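Local coordinates for p800 reaction center core protein (Heliobacterium modesticaldum, PDB 5V8K) that forms the core of a homodimeric photosynthetic reaction center, holding bacteriochlorophylls g and g' and probably sharing a 4Fe-4S cluster between its two copies, at residues Met35-Leu40 with Met85-Ala90; Leu70-Leu75 with Ser241-Pro246; Tyr309-Gln314 with Trp408-Gly413. All blocks are in the same frame, centred on the assembly; numbering follows the deposited sequence.

Contact 1: residues Met35-Leu40 with Met85-Ala90; sequences MVSFIL and MHLLAA. With GBF (Bacteriochlorophyll g), chain J.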
# COMPACT_ATOMS: atom_id res chain seq x y z
N MET A 35 -25.90 22.35 -4.16
CA MET A 35 -25.31 21.58 -3.07
C MET A 35 -25.83 22.06 -1.72
O MET A 35 -26.10 21.24 -0.85
CB MET A 35 -23.79 21.69 -3.11
CG MET A 35 -23.07 20.94 -1.97
SD MET A 35 -21.33 20.85 -2.37
CE MET A 35 -20.54 20.69 -0.73
N VAL A 36 -25.94 23.38 -1.55
CA VAL A 36 -26.51 23.94 -0.32
C VAL A 36 -27.93 23.42 -0.10
O VAL A 36 -28.29 23.03 1.01
CB VAL A 36 -26.48 25.48 -0.37
CG1 VAL A 36 -27.20 26.07 0.79
CG2 VAL A 36 -25.06 25.95 -0.31
N SER A 37 -28.76 23.42 -1.15
CA SER A 37 -30.15 22.99 -0.99
C SER A 37 -30.22 21.50 -0.69
O SER A 37 -31.00 21.07 0.16
CB SER A 37 -30.99 23.32 -2.23
OG SER A 37 -30.80 22.37 -3.27
N PHE A 38 -29.36 20.69 -1.34
CA PHE A 38 -29.38 19.25 -1.13
C PHE A 38 -28.99 18.90 0.31
O PHE A 38 -29.67 18.12 0.99
CB PHE A 38 -28.45 18.56 -2.13
CG PHE A 38 -28.25 17.10 -1.86
CD1 PHE A 38 -29.23 16.20 -2.19
CD2 PHE A 38 -27.09 16.64 -1.28
CE1 PHE A 38 -29.06 14.87 -1.96
CE2 PHE A 38 -26.92 15.29 -1.04
CZ PHE A 38 -27.92 14.41 -1.37
N ILE A 39 -27.90 19.51 0.79
CA ILE A 39 -27.27 19.05 2.03
C ILE A 39 -27.97 19.56 3.28
O ILE A 39 -27.76 19.01 4.36
CB ILE A 39 -25.76 19.41 1.98
CG1 ILE A 39 -25.00 18.57 2.96
CG2 ILE A 39 -25.47 20.88 2.26
CD1 ILE A 39 -25.03 17.03 2.65
N LEU A 40 -28.85 20.56 3.17
CA LEU A 40 -29.72 20.93 4.29
C LEU A 40 -30.91 19.98 4.47
O LEU A 40 -31.56 20.03 5.52
CB LEU A 40 -30.25 22.38 4.11
CG LEU A 40 -29.14 23.46 4.20
CD1 LEU A 40 -29.71 24.84 3.90
CD2 LEU A 40 -28.47 23.46 5.55
N MET A 85 -35.13 27.98 -1.25
CA MET A 85 -34.73 29.15 -2.02
C MET A 85 -33.44 28.91 -2.80
O MET A 85 -33.29 29.44 -3.90
CB MET A 85 -34.59 30.36 -1.10
CG MET A 85 -35.89 30.73 -0.38
SD MET A 85 -36.93 31.75 -1.42
CE MET A 85 -37.65 30.64 -2.59
N HIS A 86 -32.50 28.15 -2.24
CA HIS A 86 -31.28 27.87 -2.99
C HIS A 86 -31.53 26.92 -4.14
O HIS A 86 -30.83 26.99 -5.16
CB HIS A 86 -30.19 27.31 -2.08
CG HIS A 86 -29.57 28.36 -1.25
ND1 HIS A 86 -30.15 28.84 -0.09
CD2 HIS A 86 -28.47 29.11 -1.46
CE1 HIS A 86 -29.39 29.80 0.40
NE2 HIS A 86 -28.37 29.98 -0.41
N LEU A 87 -32.50 26.02 -3.98
CA LEU A 87 -32.90 25.15 -5.09
C LEU A 87 -33.51 25.97 -6.21
O LEU A 87 -33.19 25.78 -7.38
CB LEU A 87 -33.88 24.09 -4.61
CG LEU A 87 -34.35 23.13 -5.70
CD1 LEU A 87 -33.21 22.31 -6.27
CD2 LEU A 87 -35.38 22.21 -5.15
N LEU A 88 -34.43 26.88 -5.86
CA LEU A 88 -34.99 27.80 -6.84
C LEU A 88 -33.88 28.51 -7.60
O LEU A 88 -33.89 28.55 -8.84
CB LEU A 88 -35.89 28.84 -6.15
CG LEU A 88 -36.55 29.84 -7.11
CD1 LEU A 88 -37.39 29.10 -8.12
CD2 LEU A 88 -37.43 30.87 -6.39
N ALA A 89 -32.90 29.06 -6.87
CA ALA A 89 -31.76 29.73 -7.50
C ALA A 89 -31.00 28.79 -8.42
O ALA A 89 -30.63 29.16 -9.53
CB ALA A 89 -30.84 30.29 -6.41
N ALA A 90 -30.78 27.55 -7.98
CA ALA A 90 -30.07 26.59 -8.82
C ALA A 90 -30.82 26.33 -10.12
O ALA A 90 -30.20 26.27 -11.20
CB ALA A 90 -29.87 25.27 -8.06
MG GBF J . -26.77 31.81 -0.10
CHA GBF J . -25.26 30.29 2.67
CHB GBF J . -28.51 33.76 1.97
CHC GBF J . -27.78 33.48 -2.93
CHD GBF J . -24.40 30.03 -2.13
NA GBF J . -26.99 31.87 1.86
C1A GBF J . -26.39 31.26 2.88
C2A GBF J . -26.61 31.80 4.26
C3A GBF J . -27.89 32.58 4.01
C4A GBF J . -27.78 32.75 2.51
CMA GBF J . -29.18 31.82 4.37
CAA GBF J . -25.54 32.68 4.92
CBA GBF J . -25.08 33.83 4.04
CGA GBF J . -24.13 33.38 2.96
O1A GBF J . -23.14 32.71 3.20
O2A GBF J . -24.15 34.17 1.76
NB GBF J . -27.92 33.47 -0.41
C1B GBF J . -28.62 34.11 0.54
C2B GBF J . -29.29 35.18 -0.02
C3B GBF J . -29.10 35.09 -1.39
C4B GBF J . -28.28 33.95 -1.61
CMB GBF J . -30.10 36.22 0.71
CAB GBF J . -29.70 36.10 -2.30
CBB GBF J . -29.75 36.12 -3.60
NC GBF J . -26.19 31.77 -2.06
C1C GBF J . -26.74 32.45 -3.07
C2C GBF J . -26.41 32.28 -4.51
C3C GBF J . -25.41 31.28 -4.12
C4C GBF J . -25.31 31.02 -2.75
CMC GBF J . -27.61 31.72 -5.26
CAC GBF J . -24.56 30.55 -5.10
CBC GBF J . -24.61 30.81 -6.60
ND GBF J . -25.24 30.53 0.08
C1D GBF J . -24.37 29.85 -0.67
C2D GBF J . -23.29 28.85 -0.01
C3D GBF J . -23.79 29.16 1.25
C4D GBF J . -24.87 30.08 1.34
CMD GBF J . -22.18 27.97 -0.51
CAD GBF J . -23.50 28.74 2.64
OBD GBF J . -22.63 27.99 3.17
CBD GBF J . -24.50 29.38 3.57
CGD GBF J . -25.31 28.37 4.31
O1D GBF J . -25.89 27.41 3.83
O2D GBF J . -25.42 28.50 5.72
CED GBF J . -26.10 27.38 6.28
C1 GBF J . -23.54 33.66 0.59
C2 GBF J . -24.21 34.23 -0.65
C3 GBF J . -24.04 35.50 -1.01
C4 GBF J . -23.16 36.35 -0.15
C5 GBF J . -24.73 36.06 -2.23
C6 GBF J . -25.57 37.28 -1.88
C7 GBF J . -26.34 37.77 -3.10
C8 GBF J . -26.46 39.07 -3.42
C9 GBF J . -27.24 39.50 -4.65
C10 GBF J . -25.82 40.15 -2.60

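Contact 2: residues Leu70-Leu75 with Ser241-Pro246; sequences LDAVAL and SQYAGP. Unlike the reference sequence in segment 70-75: V73 (reference Thr). With LMT (dodecyl-beta-D-maltoside), chain B; LMT (dodecyl-beta-D-maltoside), chain C.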
# COMPACT_ATOMS: atom_id res chain seq x y z
N LEU A 70 -30.29 31.29 13.24
CA LEU A 70 -31.49 30.61 12.80
C LEU A 70 -31.72 29.34 13.61
O LEU A 70 -30.84 28.86 14.31
CB LEU A 70 -31.38 30.30 11.29
CG LEU A 70 -31.17 31.55 10.42
CD1 LEU A 70 -30.99 31.21 8.94
CD2 LEU A 70 -32.32 32.56 10.59
N ASP A 71 -32.93 28.80 13.52
CA ASP A 71 -33.25 27.51 14.13
C ASP A 71 -32.47 26.44 13.40
O ASP A 71 -32.77 26.14 12.24
CB ASP A 71 -34.76 27.27 14.04
CG ASP A 71 -35.21 25.98 14.74
OD1 ASP A 71 -34.37 25.12 15.04
OD2 ASP A 71 -36.42 25.81 14.98
N ALA A 72 -31.43 25.90 14.04
CA ALA A 72 -30.58 24.91 13.40
C ALA A 72 -30.98 23.49 13.75
O ALA A 72 -30.15 22.58 13.65
CB ALA A 72 -29.12 25.14 13.75
N VAL A 73 -32.23 23.28 14.17
CA VAL A 73 -32.77 21.93 14.27
C VAL A 73 -32.83 21.30 12.88
O VAL A 73 -33.14 21.96 11.89
CB VAL A 73 -34.17 21.94 14.90
CG1 VAL A 73 -34.66 20.49 15.07
CG2 VAL A 73 -34.20 22.62 16.18
N ALA A 74 -32.54 20.00 12.82
CA ALA A 74 -32.66 19.28 11.56
C ALA A 74 -34.03 19.52 10.93
O ALA A 74 -35.07 19.41 11.60
CB ALA A 74 -32.46 17.80 11.77
N LEU A 75 -34.01 19.91 9.66
CA LEU A 75 -35.21 20.09 8.86
C LEU A 75 -36.15 21.13 9.47
O LEU A 75 -37.37 21.04 9.31
CB LEU A 75 -35.94 18.75 8.66
CG LEU A 75 -35.11 17.65 7.97
CD1 LEU A 75 -35.93 16.36 7.89
CD2 LEU A 75 -34.69 18.07 6.56
N SER A 241 -24.62 22.43 21.32
CA SER A 241 -25.78 23.27 21.55
C SER A 241 -27.04 22.42 21.68
O SER A 241 -27.01 21.20 21.54
CB SER A 241 -25.96 24.26 20.41
OG SER A 241 -26.36 23.56 19.25
N GLN A 242 -28.17 23.09 21.93
CA GLN A 242 -29.49 22.47 22.02
C GLN A 242 -29.92 21.82 20.72
O GLN A 242 -30.81 20.96 20.74
CB GLN A 242 -30.56 23.51 22.43
CG GLN A 242 -30.64 24.72 21.43
CD GLN A 242 -31.60 25.85 21.83
OE1 GLN A 242 -31.18 26.99 22.03
NE2 GLN A 242 -32.89 25.55 21.92
N TYR A 243 -29.40 22.30 19.59
CA TYR A 243 -29.71 21.73 18.29
C TYR A 243 -28.95 20.45 17.98
O TYR A 243 -29.32 19.75 17.04
CB TYR A 243 -29.42 22.77 17.20
CG TYR A 243 -30.07 24.11 17.45
CD1 TYR A 243 -31.44 24.28 17.27
CD2 TYR A 243 -29.32 25.20 17.86
CE1 TYR A 243 -32.04 25.49 17.52
CE2 TYR A 243 -29.92 26.41 18.09
CZ TYR A 243 -31.27 26.55 17.92
OH TYR A 243 -31.87 27.75 18.15
N ALA A 244 -27.89 20.14 18.71
CA ALA A 244 -27.03 19.01 18.35
C ALA A 244 -27.71 17.70 18.72
O ALA A 244 -28.21 17.54 19.82
CB ALA A 244 -25.67 19.10 19.04
N GLY A 245 -27.70 16.74 17.81
CA GLY A 245 -28.22 15.44 18.11
C GLY A 245 -27.40 14.77 19.19
O GLY A 245 -26.24 15.14 19.46
N PRO A 246 -27.98 13.76 19.83
CA PRO A 246 -27.30 13.17 20.98
C PRO A 246 -25.91 12.61 20.65
O PRO A 246 -24.99 12.83 21.44
CB PRO A 246 -28.25 12.09 21.45
CG PRO A 246 -29.54 12.36 20.77
CD PRO A 246 -29.26 13.10 19.54
C1B LMT B . -39.72 25.15 14.99
C2B LMT B . -39.72 26.62 14.73
C3B LMT B . -41.02 27.25 15.18
C4B LMT B . -42.14 26.56 14.45
C5B LMT B . -42.08 25.09 14.78
C6B LMT B . -43.19 24.32 14.12
O1B LMT B . -39.75 24.92 16.36
O2B LMT B . -38.63 27.19 15.42
O3B LMT B . -41.03 28.61 14.83
O4' LMT B . -43.36 27.10 14.90
O5B LMT B . -40.83 24.56 14.37
O6B LMT B . -43.39 24.73 12.78
C1' LMT B . -38.40 21.94 18.83
C2' LMT B . -37.59 22.13 17.58
C3' LMT B . -37.88 23.46 16.93
C4' LMT B . -39.37 23.60 16.68
C5' LMT B . -40.19 23.16 17.87
C6' LMT B . -41.55 22.77 17.33
O1' LMT B . -38.22 20.62 19.25
O2' LMT B . -36.28 22.05 18.03
O3' LMT B . -37.24 23.55 15.68
O5' LMT B . -39.72 21.99 18.49
O6' LMT B . -42.43 23.71 17.83
C1 LMT B . -38.58 20.46 20.58
C2 LMT B . -39.00 19.03 20.71
C3 LMT B . -39.11 18.64 22.15
C4 LMT B . -38.57 17.25 22.24
C5 LMT B . -39.59 16.23 22.62
C6 LMT B . -39.76 16.21 24.12
C7 LMT B . -40.97 17.04 24.48
C8 LMT B . -41.90 16.23 25.36
C9 LMT B . -42.42 17.07 26.51
C10 LMT B . -43.32 16.20 27.37
C11 LMT B . -44.32 17.07 28.12
C12 LMT B . -43.63 18.27 28.74
C1B LMT C . -40.22 19.80 15.68
C2B LMT C . -41.55 20.15 15.05
C3B LMT C . -41.52 19.84 13.57
C4B LMT C . -40.34 20.49 12.91
C5B LMT C . -39.08 20.13 13.65
C6B LMT C . -37.89 20.84 13.05
O1B LMT C . -40.00 18.44 15.54
O2B LMT C . -42.55 19.34 15.61
O3B LMT C . -42.67 20.38 12.98
O4' LMT C . -40.27 19.98 11.60
O5B LMT C . -39.22 20.49 15.00
O6B LMT C . -37.95 22.21 13.34
C1' LMT C . -39.37 15.31 17.98
C2' LMT C . -40.74 15.91 18.13
C3' LMT C . -41.00 16.81 16.96
C4' LMT C . -39.88 17.82 16.78
C5' LMT C . -38.55 17.09 16.77
C6' LMT C . -37.38 18.03 16.74
O1' LMT C . -39.09 14.69 19.18
O2' LMT C . -41.68 14.88 18.09
O3' LMT C . -42.19 17.46 17.28
O5' LMT C . -38.44 16.33 17.93
O6' LMT C . -36.23 17.29 16.43
C1 LMT C . -38.23 13.63 18.99
C2 LMT C . -38.82 12.50 19.75
C3 LMT C . -38.01 12.31 20.99
C4 LMT C . -38.53 13.16 22.11
C5 LMT C . -39.14 12.25 23.14
C6 LMT C . -39.72 13.02 24.33
C7 LMT C . -38.78 13.03 25.53
C8 LMT C . -38.37 11.62 25.93
C9 LMT C . -37.19 11.64 26.90
C10 LMT C . -36.17 10.57 26.55
C11 LMT C . -35.09 10.46 27.62
C12 LMT C . -34.42 9.10 27.61
O HOH W 1 -28.89 20.22 14.07
O HOH W 2 -31.76 18.48 15.07

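Contact 3: residues Tyr309-Gln314 with Trp408-Gly413; sequences YDHEFQ and WTTKVG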
# COMPACT_ATOMS: atom_id res chain seq x y z
N TYR A 309 15.64 26.30 -21.10
CA TYR A 309 16.66 25.67 -21.93
C TYR A 309 18.02 25.60 -21.27
O TYR A 309 18.94 25.04 -21.88
CB TYR A 309 16.80 26.43 -23.27
CG TYR A 309 15.62 26.22 -24.19
CD1 TYR A 309 15.58 25.13 -25.05
CD2 TYR A 309 14.55 27.10 -24.21
CE1 TYR A 309 14.50 24.92 -25.90
CE2 TYR A 309 13.46 26.91 -25.05
CZ TYR A 309 13.44 25.81 -25.89
OH TYR A 309 12.37 25.61 -26.73
N ASP A 310 18.20 26.13 -20.07
CA ASP A 310 19.53 26.27 -19.50
C ASP A 310 19.76 25.15 -18.49
O ASP A 310 19.22 25.19 -17.38
CB ASP A 310 19.68 27.65 -18.89
CG ASP A 310 20.95 27.80 -18.08
OD1 ASP A 310 21.65 26.80 -17.85
OD2 ASP A 310 21.23 28.94 -17.65
N HIS A 311 20.60 24.17 -18.86
CA HIS A 311 20.77 22.98 -18.03
C HIS A 311 21.49 23.27 -16.73
O HIS A 311 21.23 22.60 -15.72
CB HIS A 311 21.53 21.89 -18.76
CG HIS A 311 20.83 21.37 -19.98
ND1 HIS A 311 19.45 21.30 -20.09
CD2 HIS A 311 21.32 20.88 -21.14
CE1 HIS A 311 19.14 20.81 -21.28
NE2 HIS A 311 20.25 20.54 -21.92
N GLU A 312 22.35 24.28 -16.69
CA GLU A 312 22.98 24.58 -15.41
C GLU A 312 21.98 25.24 -14.45
O GLU A 312 21.98 24.94 -13.26
CB GLU A 312 24.22 25.44 -15.61
CG GLU A 312 25.46 24.92 -14.82
CD GLU A 312 25.97 23.48 -15.22
OE1 GLU A 312 25.56 22.94 -16.28
OE2 GLU A 312 26.79 22.89 -14.45
N PHE A 313 21.12 26.13 -14.95
CA PHE A 313 20.08 26.67 -14.09
C PHE A 313 19.16 25.57 -13.57
O PHE A 313 18.85 25.53 -12.38
CB PHE A 313 19.24 27.73 -14.82
CG PHE A 313 18.03 28.13 -14.05
CD1 PHE A 313 16.85 27.40 -14.18
CD2 PHE A 313 18.06 29.18 -13.15
CE1 PHE A 313 15.71 27.71 -13.45
CE2 PHE A 313 16.92 29.51 -12.41
CZ PHE A 313 15.75 28.78 -12.56
N GLN A 314 18.77 24.63 -14.43
CA GLN A 314 17.87 23.56 -14.04
C GLN A 314 18.43 22.71 -12.90
O GLN A 314 17.70 22.36 -11.95
CB GLN A 314 17.59 22.69 -15.26
CG GLN A 314 16.72 23.38 -16.27
CD GLN A 314 16.65 22.61 -17.56
OE1 GLN A 314 17.64 21.99 -18.00
NE2 GLN A 314 15.48 22.65 -18.19
N TRP A 408 18.40 15.43 -19.00
CA TRP A 408 18.17 14.04 -19.40
C TRP A 408 17.90 13.94 -20.91
O TRP A 408 18.50 13.09 -21.58
CB TRP A 408 17.03 13.45 -18.57
CG TRP A 408 16.81 12.02 -18.81
CD1 TRP A 408 17.38 10.96 -18.13
CD2 TRP A 408 15.97 11.45 -19.81
NE1 TRP A 408 16.94 9.77 -18.67
CE2 TRP A 408 16.07 10.04 -19.69
CE3 TRP A 408 15.14 12.00 -20.81
CZ2 TRP A 408 15.39 9.18 -20.54
CZ3 TRP A 408 14.45 11.14 -21.65
CH2 TRP A 408 14.59 9.75 -21.53
N THR A 409 17.04 14.81 -21.46
CA THR A 409 16.75 14.74 -22.90
C THR A 409 18.00 15.04 -23.72
O THR A 409 18.21 14.46 -24.80
CB THR A 409 15.62 15.71 -23.32
OG1 THR A 409 16.00 17.08 -23.07
CG2 THR A 409 14.32 15.42 -22.60
N THR A 410 18.83 15.95 -23.24
CA THR A 410 20.11 16.18 -23.90
C THR A 410 21.05 14.98 -23.74
O THR A 410 21.68 14.55 -24.72
CB THR A 410 20.73 17.46 -23.35
OG1 THR A 410 19.94 18.57 -23.79
CG2 THR A 410 22.15 17.65 -23.83
N LYS A 411 21.16 14.43 -22.54
CA LYS A 411 21.99 13.25 -22.33
C LYS A 411 21.67 12.13 -23.31
O LYS A 411 22.57 11.46 -23.82
CB LYS A 411 21.83 12.74 -20.90
CG LYS A 411 22.67 11.52 -20.61
CD LYS A 411 22.41 10.92 -19.23
CE LYS A 411 23.32 9.72 -19.00
NZ LYS A 411 24.68 9.88 -19.61
N VAL A 412 20.37 11.86 -23.54
CA VAL A 412 19.99 10.73 -24.40
C VAL A 412 19.83 11.12 -25.86
O VAL A 412 19.39 10.28 -26.66
CB VAL A 412 18.66 10.08 -23.95
CG1 VAL A 412 18.71 9.76 -22.48
CG2 VAL A 412 17.45 10.94 -24.27
N GLY A 413 20.14 12.34 -26.24
CA GLY A 413 20.13 12.72 -27.64
C GLY A 413 18.81 13.20 -28.21
O GLY A 413 18.69 13.29 -29.44

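Contact 1: residues Met35-Leu40 with Met85-Ala90
V36 lies against the ring of H86 where helices 18-39 and 77-97 run side by side in opposite directions, an antiparallel helix pair that carries a bacteriochlorophyll g on an axial histidine. The short segments pass 8.0 Å apart, axis to axis, at 143°. In the tight, buried part, V36 methyl CG1 sits over the middle of one imidazole face, 4.0 Å from the ring centroid of H86, a CH-pi contact. The other methyl, CG2, reaches the macrocycle itself, 3.4 Å from atom C2D, so one valine packs on both the axial histidine and the bacteriochlorophyll it holds. With H86 CG anti to the carbonyl carbon (chi1 -76°), the ring reaches down to the pigment, and its ND1 is tied to V82 O one turn earlier, fixing its rotation. Replacing H86 by an alanine would probably leave the magnesium without this axial ligand and V36 without the ring face it covers. S37 is close-packed too, its CB 3.6 Å from L87 N on the facing backbone, while its OG bonds back to A34 O. The looser, partly exposed side is the L87 side chain, though S37 and L87 also line the pocket of another bacteriochlorophyll g. On the first pigment, H86 NE2 binds the magnesium at 2.5 Å.

Contact 2: residues Leu70-Leu75 with Ser241-Pro246
The backbone oxygen of Y243 is met by two waters that carry the contact across to the loop 70-75. One donates to Y243 O at 3.0 Å and also to A72 O at 2.7 Å, so one water satisfies two backbone acceptors, one on each side. The other accepts from A74 N at 2.8 Å and gives only a weak bond to Y243 O. Beside this bridge, the phenol ring of Y243 does most of the covering. A chi1 of -52° sets its CG anti to the carbonyl carbon, which lays the ring along the backbone of 71-73. A72 fills one face: its CB is a CH-pi donor 4.2 Å from the ring centroid and 22° off the normal, and its N lies over the same face nearer the rim. On the opposite face Q242 CG sits 3.7 Å above the plane, so the ring is held between the facing loop and its own neighbour. Two turns shape the pieces. S241 to A244 form a type I beta turn, closed by A244 N to S241 O; Y243 lies within it and its side chain points toward 70-75. Across from it, D71 OD1 takes V73 N in an Asx turn, although OD1 is less surely placed. The carboxylate of D71 crosses obliquely past the ring, the planes 44° apart. The other carboxylate oxygen, OD2, faces a bound dodecyl maltoside and accepts from its hydroxyls O3' at 2.5 Å and O2B at 2.6 Å, marking this as the detergent side. Y66 of helix 58-67 touches both A72 and Y243. S241 OG, weakly bonded by Y243 N, is also bonded to Y238 O, and G245 occupies the N-cap position of helix 246-254.

Contact 3: residues Tyr309-Gln314 with Trp408-Gly413
H311 and T410 meet through a single hydrogen bond between NE2 and OG1, 2.7 Å long and noticeably bent, with the hydroxyl arriving at the edge of the imidazole close to its plane. Little else touches: T410 CB comes to 3.4 Å from H311 NE2, and the methyl CG2 stays farther off. The histidine is aimed from its far nitrogen. ND1 donates to Q314 OE1 at 2.8 Å in an almost straight bond (176°) that lies in the ring plane, so the imidazole is gripped at both nitrogens and its flip is opposed. Because chi1 of -63° keeps CG anti to the carbonyl carbon, the ring leans from the first turn of its helix toward the facing segment. Q314 is steadied in turn, because its NE2 bonds to F401 O and V405 O, carbonyls in the chain that leads up to helix 407-411. Both segments are helix ends, each closed by a classical device. D310 is the N-cap of helix 311-344: its OD1 accepts from F313 N at 3.0 Å, the donor lying well above the carboxylate plane (68° out of it), and more weakly from E312 N. On the other side the short helix 407-411 finishes in a Schellman motif, with G413 at positive phi and its N bonded to T410 O at 3.1 Å. T410 thus uses OG1 across the contact and its carbonyl within its own helix end. A side chain at the position of G413 would run into the carbonyl oxygen of V412. Further out begins the second subunit, where W408 NE1 bonds to D547 OD2 of that subunit and K411 packs on its M551.

How the contacts relate
From the N terminus, 35-40 lies in the last part of helix 18-39, and the chain passes through helix 58-67 to the loop 70-75 before helix 77-97 brings in 85-90 and closes contact 1. The loop of contact 2 opens inside that span and closes much later, at 241-246, so the two cross. They also touch, L40 O lying 3.8 Å from L75 CD2, which joins the early helix pair to the loop 70-75, tied in turn by contact 2 to 241-246. Contact 3 follows in series, its loop running from helix 311-344 round to helix 407-411. It lies on the opposite side of the chain's centre, about 39 Å from contact 1 between nearest atoms, and close to the second subunit.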